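Local coordinates for TETR family transcriptional repressor LFRR (Mycobacterium smegmatis, PDB 2V57), which represses transcription of the lfrRA operon by binding directly to the promoter region upstream of lfrR, at residues R17-A22 / A40-G45. Residues are numbered along the deposited sequence; the frame is centred on the assembly and turned at random.
Sequences RAILDA and AAAGVG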
ATOM      1  N   ARG B  17       4.951  25.135   6.856  1.00 25.56           N
ATOM      2  CA  ARG B  17       4.247  24.201   7.730  1.00 29.69           C
ATOM      3  C   ARG B  17       2.741  24.220   7.464  1.00 27.34           C
ATOM      4  O   ARG B  17       2.092  23.180   7.460  1.00 22.27           O
ATOM      5  CB  ARG B  17       4.538  24.485   9.201  1.00 35.50           C
ATOM      6  N   ALA B  18       2.195  25.408   7.226  1.00 25.08           N
ATOM      7  CA  ALA B  18       0.777  25.535   6.874  1.00 27.09           C
ATOM      8  C   ALA B  18       0.405  24.795   5.586  1.00 22.55           C
ATOM      9  O   ALA B  18      -0.627  24.106   5.529  1.00 25.07           O
ATOM     10  CB  ALA B  18       0.370  27.016   6.789  1.00 25.50           C
ATOM     11  N   ILE B  19       1.228  24.943   4.549  1.00 19.64           N
ATOM     12  CA  ILE B  19       1.000  24.264   3.267  1.00 18.33           C
ATOM     13  C   ILE B  19       1.081  22.744   3.423  1.00 22.01           C
ATOM     14  O   ILE B  19       0.203  21.998   2.947  1.00 21.83           O
ATOM     15  CB  ILE B  19       2.010  24.748   2.193  1.00 19.35           C
ATOM     16  CG1 ILE B  19       1.820  26.253   1.922  1.00 24.16           C
ATOM     17  CG2 ILE B  19       1.877  23.930   0.903  1.00 23.56           C
ATOM     18  CD1 ILE B  19       3.026  26.914   1.213  1.00 27.97           C
ATOM     19  N   LEU B  20       2.114  22.282   4.117  1.00 20.17           N
ATOM     20  CA  LEU B  20       2.280  20.848   4.353  1.00 20.56           C
ATOM     21  C   LEU B  20       1.140  20.265   5.192  1.00 20.35           C
ATOM     22  O   LEU B  20       0.650  19.176   4.911  1.00 22.20           O
ATOM     23  CB  LEU B  20       3.618  20.570   5.033  1.00 23.02           C
ATOM     24  CG  LEU B  20       4.834  20.772   4.123  1.00 25.57           C
ATOM     25  CD1 LEU B  20       6.116  20.586   4.926  1.00 28.88           C
ATOM     26  CD2 LEU B  20       4.795  19.824   2.933  1.00 24.96           C
ATOM     27  N   ASP B  21       0.732  20.994   6.227  1.00 23.89           N
ATOM     28  CA  ASP B  21      -0.341  20.537   7.091  1.00 27.55           C
ATOM     29  C   ASP B  21      -1.655  20.496   6.308  1.00 24.99           C
ATOM     30  O   ASP B  21      -2.449  19.581   6.476  1.00 23.20           O
ATOM     31  CB  ASP B  21      -0.481  21.432   8.325  1.00 22.36           C
ATOM     32  CG  ASP B  21       0.582  21.154   9.389  1.00 30.93           C
ATOM     33  OD1 ASP B  21       1.368  20.205   9.228  1.00 34.60           O
ATOM     34  OD2 ASP B  21       0.618  21.899  10.396  1.00 42.25           O
ATOM     35  N   ALA B  22      -1.865  21.477   5.436  1.00 18.95           N
ATOM     36  CA  ALA B  22      -3.047  21.476   4.584  1.00 21.28           C
ATOM     37  C   ALA B  22      -3.014  20.322   3.576  1.00 19.16           C
ATOM     38  O   ALA B  22      -4.051  19.711   3.282  1.00 21.06           O
ATOM     39  CB  ALA B  22      -3.207  22.818   3.857  1.00 21.18           C
ATOM     40  N   ALA B  40      -5.598  27.090  -0.928  1.00 24.35           N
ATOM     41  CA  ALA B  40      -6.774  27.648  -0.289  1.00 25.83           C
ATOM     42  C   ALA B  40      -6.956  27.075   1.129  1.00 25.11           C
ATOM     43  O   ALA B  40      -7.264  27.811   2.064  1.00 25.88           O
ATOM     44  CB  ALA B  40      -7.994  27.398  -1.144  1.00 25.03           C
ATOM     45  N   ALA B  41      -6.772  25.767   1.277  1.00 21.64           N
ATOM     46  CA  ALA B  41      -6.914  25.102   2.579  1.00 22.70           C
ATOM     47  C   ALA B  41      -5.824  25.550   3.573  1.00 23.82           C
ATOM     48  O   ALA B  41      -5.993  25.434   4.793  1.00 24.36           O
ATOM     49  CB  ALA B  41      -6.891  23.602   2.409  1.00 20.46           C
ATOM     50  N   ALA B  42      -4.712  26.043   3.037  1.00 23.25           N
ATOM     51  CA  ALA B  42      -3.619  26.560   3.856  1.00 25.90           C
ATOM     52  C   ALA B  42      -3.774  28.042   4.144  1.00 29.73           C
ATOM     53  O   ALA B  42      -3.019  28.594   4.934  1.00 31.65           O
ATOM     54  CB  ALA B  42      -2.287  26.315   3.181  1.00 23.44           C
ATOM     55  N   GLY B  43      -4.736  28.688   3.494  1.00 23.28           N
ATOM     56  CA  GLY B  43      -4.968  30.105   3.720  1.00 31.75           C
ATOM     57  C   GLY B  43      -3.967  30.991   2.996  1.00 34.36           C
ATOM     58  O   GLY B  43      -3.712  32.129   3.395  1.00 37.22           O
ATOM     59  N   VAL B  44      -3.391  30.468   1.921  1.00 32.90           N
ATOM     60  CA  VAL B  44      -2.428  31.233   1.128  1.00 39.93           C
ATOM     61  C   VAL B  44      -2.821  31.237  -0.346  1.00 42.51           C
ATOM     62  O   VAL B  44      -3.576  30.378  -0.803  1.00 42.00           O
ATOM     63  CB  VAL B  44      -0.995  30.697   1.288  1.00 41.60           C
ATOM     64  CG1 VAL B  44      -0.580  30.740   2.748  1.00 41.61           C
ATOM     65  CG2 VAL B  44      -0.893  29.277   0.750  1.00 37.88           C
ATOM     66  N   GLY B  45      -2.315  32.216  -1.088  1.00 44.30           N
ATOM     67  CA  GLY B  45      -2.626  32.315  -2.500  1.00 41.83           C
ATOM     68  C   GLY B  45      -1.886  31.292  -3.342  1.00 40.59           C
ATOM     69  O   GLY B  45      -0.806  30.809  -2.977  1.00 35.48           O
TER
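A42 sets its methyl group against the A18-A22 face of helix 11-27, joining the first helix of the TetR-type DNA-binding domain to the end of helix 35-42, which opens the helix-turn-helix motif. The tight part is mostly alanine. A42 CB lodges among A22 CB (3.7 Å), A18 O (3.6 Å), the carbonyl that already accepts the helical hydrogen bond from A22 N, and the I19 backbone (I19 CA, 3.9 Å). Such small side chains let the two backbones come close, with the CA atoms of A22 and A42 5.2 Å apart. No hydrogen bond crosses between the segments, so this is van der Waals packing.

Towards solvent the fit is looser: the exposed A41 reaches A22 CB with its carbonyl carbon (A41 C, 3.8 Å) and its CB, and A18 CB comes no closer than 4.2 Å to A42 O.

Just after A42 the chain turns sharply. G43, with positive phi (78°), ends helix 35-42 in a Schellman motif, G43 N bonding back to A40 O, and G45 then takes the N-cap position of helix 46-52. Between the two glycines, V44 turns back toward helix 11-27, while its side chain also touches V49. The buried I19 further packs on L59 and Y52. I19 CG1 stands anti to its own carbonyl carbon (chi1 -63°), which directs the longer branch to the turn, where CG1 bridges A42 CB (4.3 Å) and V44 CG2 (4.2 Å).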